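Periplasmic beta-glucosidase (Pseudomonas aeruginosa, PDB 6R5T) probably hydrolyses terminal, non-reducing beta-D-glucosyl residues, releasing beta-D-glucose, as a periplasmic glycoside hydrolase of family 3. Local coordinates at residues A[390-395]-A[446-451]; A[458-463]-A[499-504]. The protein carries 1 engineered substitution. All blocks are in the same frame, centred on the assembly; numbering follows the deposited sequence.

Interaction 1: residues A[390-395]-A[446-451]; sequences SQRDVI and NPEVEV
The side chain of Arg392 leaves its short helix with CG opposite the backbone N (chi1 -179°) and then bends at chi2 (68°), which carries the guanidinium round to the carboxylate of Glu448. Glu448 turns its own CG anti to its carbonyl carbon and runs extended from there, long enough to bring OE1 within 3.8 Å of Arg392 NH1. This is a long salt bridge: the two planes are 68° apart, far from the flat, two-pronged pairing that arginine and carboxylate can make. The stronger polar partner of Glu448 is Gln481, whose NE2 is hydrogen-bonded to Glu448 OE2, while Arg392 NH2 reaches weakly to the carbonyl of Gly396.

A second link runs through water. One water molecule donates to Asp393 OD1 at 2.6 Å and to the backbone O of Glu448 at 2.8 Å, joining helix 391-394 to the loop 446-451. Asp393 suits this place because its short carboxylate serves several partners: OD1 also accepts from Gln481 N, and Asp393 OD2 lies 2.5 Å from Ser390 OG, approached from above the carboxylate plane. Ser390 is the N-cap, its OG accepting from Asp393 N at 3.0 Å, a role for which a small hydroxyl is well fitted. The direct link is thus a loose, probably weak ion pair, with the water bridge giving the closer polar connection, and Gln481, in a separate loop, bonds to both Asp393 and Glu448.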
loop_
_atom_site.group_PDB
_atom_site.type_symbol
_atom_site.label_atom_id
_atom_site.label_comp_id
_atom_site.label_asym_id
_atom_site.label_seq_id
_atom_site.Cartn_x
_atom_site.Cartn_y
_atom_site.Cartn_z
ATOM N N SER A 390 9.556 -18.967 27.180
ATOM C CA SER A 390 8.150 -18.965 26.761
ATOM C C SER A 390 7.780 -20.239 26.009
ATOM O O SER A 390 8.244 -20.432 24.867
ATOM C CB SER A 390 7.854 -17.759 25.931
ATOM O OG SER A 390 6.484 -17.788 25.599
ATOM N N GLN A 391 6.966 -21.089 26.615
ATOM C CA GLN A 391 6.385 -22.245 25.907
ATOM C C GLN A 391 5.234 -21.795 25.022
ATOM O O GLN A 391 5.096 -22.351 23.967
ATOM C CB GLN A 391 5.881 -23.262 26.928
ATOM C CG GLN A 391 7.022 -24.030 27.576
ATOM C CD GLN A 391 6.569 -25.027 28.607
ATOM O OE1 GLN A 391 5.814 -24.660 29.517
ATOM N NE2 GLN A 391 7.035 -26.266 28.468
ATOM N N ARG A 392 4.452 -20.805 25.459
ATOM C CA ARG A 392 3.271 -20.377 24.681
ATOM C C ARG A 392 3.746 -19.786 23.361
ATOM O O ARG A 392 3.096 -20.034 22.305
ATOM C CB ARG A 392 2.406 -19.390 25.447
ATOM C CG ARG A 392 1.177 -18.963 24.658
ATOM C CD ARG A 392 0.175 -20.091 24.469
ATOM N NE ARG A 392 -0.918 -19.747 23.568
ATOM C CZ ARG A 392 -0.844 -19.809 22.235
ATOM N NH1 ARG A 392 -1.898 -19.484 21.499
ATOM N NH2 ARG A 392 0.267 -20.169 21.627
ATOM N N ASP A 393 4.849 -19.039 23.375
ATOM C CA ASP A 393 5.229 -18.354 22.119
ATOM C C ASP A 393 5.931 -19.304 21.132
ATOM O O ASP A 393 5.733 -19.165 19.911
ATOM C CB ASP A 393 6.068 -17.128 22.429
ATOM C CG ASP A 393 5.213 -16.102 23.163
ATOM O OD1 ASP A 393 4.150 -15.731 22.664
ATOM O OD2 ASP A 393 5.525 -15.834 24.325
ATOM N N VAL A 394 6.692 -20.277 21.628
ATOM C CA VAL A 394 7.526 -21.079 20.698
ATOM C C VAL A 394 6.629 -21.888 19.771
ATOM O O VAL A 394 7.029 -22.111 18.612
ATOM C CB VAL A 394 8.572 -21.913 21.435
ATOM C CG1 VAL A 394 7.912 -23.049 22.222
ATOM C CG2 VAL A 394 9.648 -22.424 20.471
ATOM N N ILE A 395 5.404 -22.250 20.182
ATOM C CA ILE A 395 4.501 -23.032 19.292
ATOM C C ILE A 395 3.796 -22.145 18.274
ATOM O O ILE A 395 3.137 -22.698 17.413
ATOM C CB ILE A 395 3.514 -23.923 20.083
ATOM C CG1 ILE A 395 2.522 -23.144 20.944
ATOM C CG2 ILE A 395 4.304 -24.917 20.877
ATOM C CD1 ILE A 395 1.460 -24.024 21.563
ATOM N N ASN A 446 -7.702 -14.475 26.290
ATOM C CA ASN A 446 -6.916 -15.526 26.960
ATOM C C ASN A 446 -5.658 -14.884 27.476
ATOM O O ASN A 446 -5.081 -14.078 26.768
ATOM C CB ASN A 446 -6.554 -16.664 26.012
ATOM C CG ASN A 446 -7.791 -17.417 25.597
ATOM O OD1 ASN A 446 -8.331 -18.172 26.380
ATOM N ND2 ASN A 446 -8.316 -17.090 24.439
ATOM N N PRO A 447 -5.233 -15.208 28.710
ATOM C CA PRO A 447 -3.995 -14.680 29.260
ATOM C C PRO A 447 -2.834 -15.421 28.594
ATOM O O PRO A 447 -2.542 -16.481 28.982
ATOM C CB PRO A 447 -4.092 -15.035 30.745
ATOM C CG PRO A 447 -4.880 -16.323 30.731
ATOM C CD PRO A 447 -5.938 -16.052 29.681
ATOM N N GLU A 448 -2.230 -14.803 27.583
ATOM C CA GLU A 448 -1.199 -15.460 26.747
ATOM C C GLU A 448 0.192 -14.921 27.056
ATOM O O GLU A 448 1.135 -15.510 26.552
ATOM C CB GLU A 448 -1.553 -15.280 25.263
ATOM C CG GLU A 448 -2.763 -16.115 24.913
ATOM C CD GLU A 448 -3.285 -16.140 23.484
ATOM O OE1 GLU A 448 -4.158 -16.991 23.240
ATOM O OE2 GLU A 448 -2.905 -15.280 22.632
ATOM N N VAL A 449 0.305 -13.808 27.780
ATOM C CA VAL A 449 1.597 -13.157 28.059
ATOM C C VAL A 449 1.746 -13.008 29.568
ATOM O O VAL A 449 0.994 -12.243 30.125
ATOM C CB VAL A 449 1.699 -11.801 27.358
ATOM C CG1 VAL A 449 2.958 -11.056 27.733
ATOM C CG2 VAL A 449 1.619 -12.023 25.849
ATOM N N GLU A 450 2.823 -13.587 30.083
ATOM C CA GLU A 450 3.234 -13.459 31.500
ATOM C C GLU A 450 3.862 -12.089 31.671
ATOM O O GLU A 450 4.844 -11.744 30.966
ATOM C CB GLU A 450 4.246 -14.528 31.894
ATOM C CG GLU A 450 3.810 -15.946 31.564
ATOM C CD GLU A 450 4.241 -17.038 32.539
ATOM O OE1 GLU A 450 4.115 -18.238 32.183
ATOM O OE2 GLU A 450 4.675 -16.694 33.670
ATOM N N VAL A 451 3.309 -11.294 32.560
ATOM C CA VAL A 451 3.806 -9.945 32.831
ATOM C C VAL A 451 4.580 -10.033 34.145
ATOM O O VAL A 451 3.996 -10.420 35.208
ATOM C CB VAL A 451 2.626 -8.963 32.866
ATOM C CG1 VAL A 451 3.099 -7.572 33.175
ATOM C CG2 VAL A 451 1.861 -9.002 31.534
HETATM O O HOH W 1 1.783 -15.478 23.808
#

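Interaction 2: residues A[458-463]-A[499-504]; sequences AMLEEA and QRRLLK
Leu460 meets Leu502 and Arg501 where two helices, 456-468 and 497-508, run side by side in the alpha/beta sandwich domain, the C-terminal domain of this family 3 glycosidase. The axes of their segments come within 10.5 Å and cross at -33°, both helices running broadly the same way.

From CB, Leu460 sends CG to the side away from its carbonyl carbon (chi1 -75°), and at CG the chain forks toward the neighbouring helix. Leu460 CD1 lies over one face of the Arg501 guanidinium, offset toward its rim and 3.5 Å from Arg501 NE. Leu460 CD2 presses on the other helix itself, 3.5 Å from Leu502 CA, a tight carbon contact, and also reaches Leu502 CD1 at 3.8 Å. A forked leucine thus serves an apolar neighbour and the flat top of a cation together.

Arg501 can offer that face because its chain is extended from CG to NE, crossing Leu460 at about a right angle; its charged end continues to a salt bridge between NH2 and Glu457. Arginine fits this exposed border, covering a methyl while keeping its charge at an acidic partner. Beneath, Leu502 and Ala463 are buried, and both also touch Ile384 of strand 380-384, so the helix pair rests on the sheet. Alanine's small side chain leaves room for the leucine: Ala463 CB meets Leu502 CD1 at 3.8 Å.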
loop_
_atom_site.group_PDB
_atom_site.type_symbol
_atom_site.label_atom_id
_atom_site.label_comp_id
_atom_site.label_asym_id
_atom_site.label_seq_id
_atom_site.Cartn_x
_atom_site.Cartn_y
_atom_site.Cartn_z
ATOM N N ALA A 458 14.113 -2.322 37.007
ATOM C CA ALA A 458 14.557 -3.437 37.880
ATOM C C ALA A 458 14.879 -4.664 37.015
ATOM O O ALA A 458 15.865 -5.330 37.243
ATOM C CB ALA A 458 13.506 -3.757 38.924
ATOM N N MET A 459 14.041 -4.946 36.018
ATOM C CA MET A 459 14.290 -6.087 35.104
ATOM C C MET A 459 15.600 -5.869 34.336
ATOM O O MET A 459 16.384 -6.826 34.195
ATOM C CB MET A 459 13.131 -6.258 34.130
ATOM C CG MET A 459 11.959 -6.925 34.803
ATOM S SD MET A 459 10.575 -7.241 33.592
ATOM C CE MET A 459 9.709 -5.708 33.549
ATOM N N LEU A 460 15.816 -4.661 33.881
ATOM C CA LEU A 460 17.062 -4.322 33.145
ATOM C C LEU A 460 18.268 -4.498 34.062
ATOM O O LEU A 460 19.240 -5.070 33.623
ATOM C CB LEU A 460 17.004 -2.907 32.588
ATOM C CG LEU A 460 16.139 -2.676 31.370
ATOM C CD1 LEU A 460 15.991 -1.177 31.102
ATOM C CD2 LEU A 460 16.742 -3.359 30.166
ATOM N N GLU A 461 18.212 -4.027 35.309
ATOM C CA GLU A 461 19.400 -4.118 36.198
ATOM C C GLU A 461 19.687 -5.581 36.507
ATOM O O GLU A 461 20.830 -5.980 36.500
ATOM C CB GLU A 461 19.194 -3.304 37.478
ATOM C CG GLU A 461 19.182 -1.812 37.247
ATOM C CD GLU A 461 20.552 -1.126 37.193
ATOM O OE1 GLU A 461 21.415 -1.549 36.366
ATOM O OE2 GLU A 461 20.764 -0.152 37.990
ATOM N N GLU A 462 18.659 -6.418 36.660
ATOM C CA GLU A 462 18.861 -7.864 36.868
ATOM C C GLU A 462 19.552 -8.476 35.646
ATOM O O GLU A 462 20.503 -9.236 35.767
ATOM C CB GLU A 462 17.529 -8.540 37.163
ATOM C CG GLU A 462 17.753 -9.989 37.439
ATOM C CD GLU A 462 16.518 -10.866 37.538
ATOM O OE1 GLU A 462 16.511 -11.747 38.450
ATOM O OE2 GLU A 462 15.590 -10.679 36.719
ATOM N N ALA A 463 19.077 -8.136 34.460
ATOM C CA ALA A 463 19.678 -8.674 33.229
ATOM C C ALA A 463 21.131 -8.196 33.096
ATOM O O ALA A 463 21.960 -8.984 32.655
ATOM C CB ALA A 463 18.877 -8.200 32.042
ATOM N N GLN A 499 12.103 -4.398 24.646
ATOM C CA GLN A 499 13.181 -5.343 24.332
ATOM C C GLN A 499 14.364 -4.638 23.641
ATOM O O GLN A 499 15.497 -5.099 23.801
ATOM C CB GLN A 499 12.605 -6.489 23.528
ATOM C CG GLN A 499 11.591 -7.324 24.295
ATOM C CD GLN A 499 11.023 -8.374 23.373
ATOM O OE1 GLN A 499 11.808 -9.211 22.920
ATOM N NE2 GLN A 499 9.724 -8.319 23.066
ATOM N N ARG A 500 14.117 -3.630 22.799
ATOM C CA ARG A 500 15.255 -2.909 22.153
ATOM C C ARG A 500 16.027 -2.139 23.223
ATOM O O ARG A 500 17.261 -2.079 23.125
ATOM C CB ARG A 500 14.779 -1.949 21.062
ATOM C CG ARG A 500 14.213 -2.696 19.877
ATOM C CD ARG A 500 13.931 -1.858 18.632
ATOM N NE ARG A 500 12.734 -1.122 18.860
ATOM C CZ ARG A 500 12.684 0.152 19.203
ATOM N NH1 ARG A 500 13.801 0.855 19.241
ATOM N NH2 ARG A 500 11.517 0.722 19.432
ATOM N N ARG A 501 15.338 -1.635 24.241
ATOM C CA ARG A 501 16.036 -0.960 25.371
ATOM C C ARG A 501 16.957 -1.981 26.044
ATOM O O ARG A 501 18.134 -1.644 26.376
ATOM C CB ARG A 501 14.983 -0.429 26.337
ATOM C CG ARG A 501 15.581 0.392 27.464
ATOM C CD ARG A 501 14.431 0.943 28.289
ATOM N NE ARG A 501 14.977 1.701 29.409
ATOM C CZ ARG A 501 14.284 2.051 30.493
ATOM N NH1 ARG A 501 13.033 1.658 30.649
ATOM N NH2 ARG A 501 14.888 2.730 31.453
ATOM N N LEU A 502 16.458 -3.180 26.285
ATOM C CA LEU A 502 17.238 -4.320 26.847
ATOM C C LEU A 502 18.472 -4.590 25.982
ATOM O O LEU A 502 19.614 -4.718 26.484
ATOM C CB LEU A 502 16.325 -5.551 26.988
ATOM C CG LEU A 502 16.992 -6.866 27.339
ATOM C CD1 LEU A 502 17.600 -6.774 28.732
ATOM C CD2 LEU A 502 15.983 -7.993 27.243
ATOM N N LEU A 503 18.264 -4.731 24.657
ATOM C CA LEU A 503 19.381 -5.067 23.750
ATOM C C LEU A 503 20.423 -3.943 23.796
ATOM O O LEU A 503 21.606 -4.285 23.797
ATOM C CB LEU A 503 18.857 -5.214 22.318
ATOM C CG LEU A 503 17.979 -6.436 22.045
ATOM C CD1 LEU A 503 17.655 -6.479 20.560
ATOM C CD2 LEU A 503 18.611 -7.726 22.474
ATOM N N LYS A 504 20.022 -2.685 23.820
ATOM C CA LYS A 504 21.004 -1.565 23.813
ATOM C C LYS A 504 21.822 -1.643 25.107
ATOM O O LYS A 504 23.059 -1.451 25.087
ATOM C CB LYS A 504 20.323 -0.219 23.669
ATOM C CG LYS A 504 19.851 0.045 22.238
ATOM C CD LYS A 504 19.036 1.300 22.030
ATOM C CE LYS A 504 18.418 1.278 20.639
ATOM N NZ LYS A 504 17.947 2.611 20.198
#

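Overall arrangement
Both contacts belong to the family 3 C-terminal domain, and both segments of interaction 1 precede both segments of interaction 2 along the chain. Their centres are 20 Å apart, their nearest atoms about 7 Å, and they do not touch. Interaction 1 joins the short helix 391-394, which follows strand 380-384, to the loop leading into helix 456-468; that helix carries the first half of interaction 2, which packs a helix pair on the mixed sheet containing strand 380-384. Interaction 1 is a polar surface contact, its Glu448 side chain about 10 Å from a bound galactose and so not in direct contact with the sugar; interaction 2 is partly buried and largely apolar.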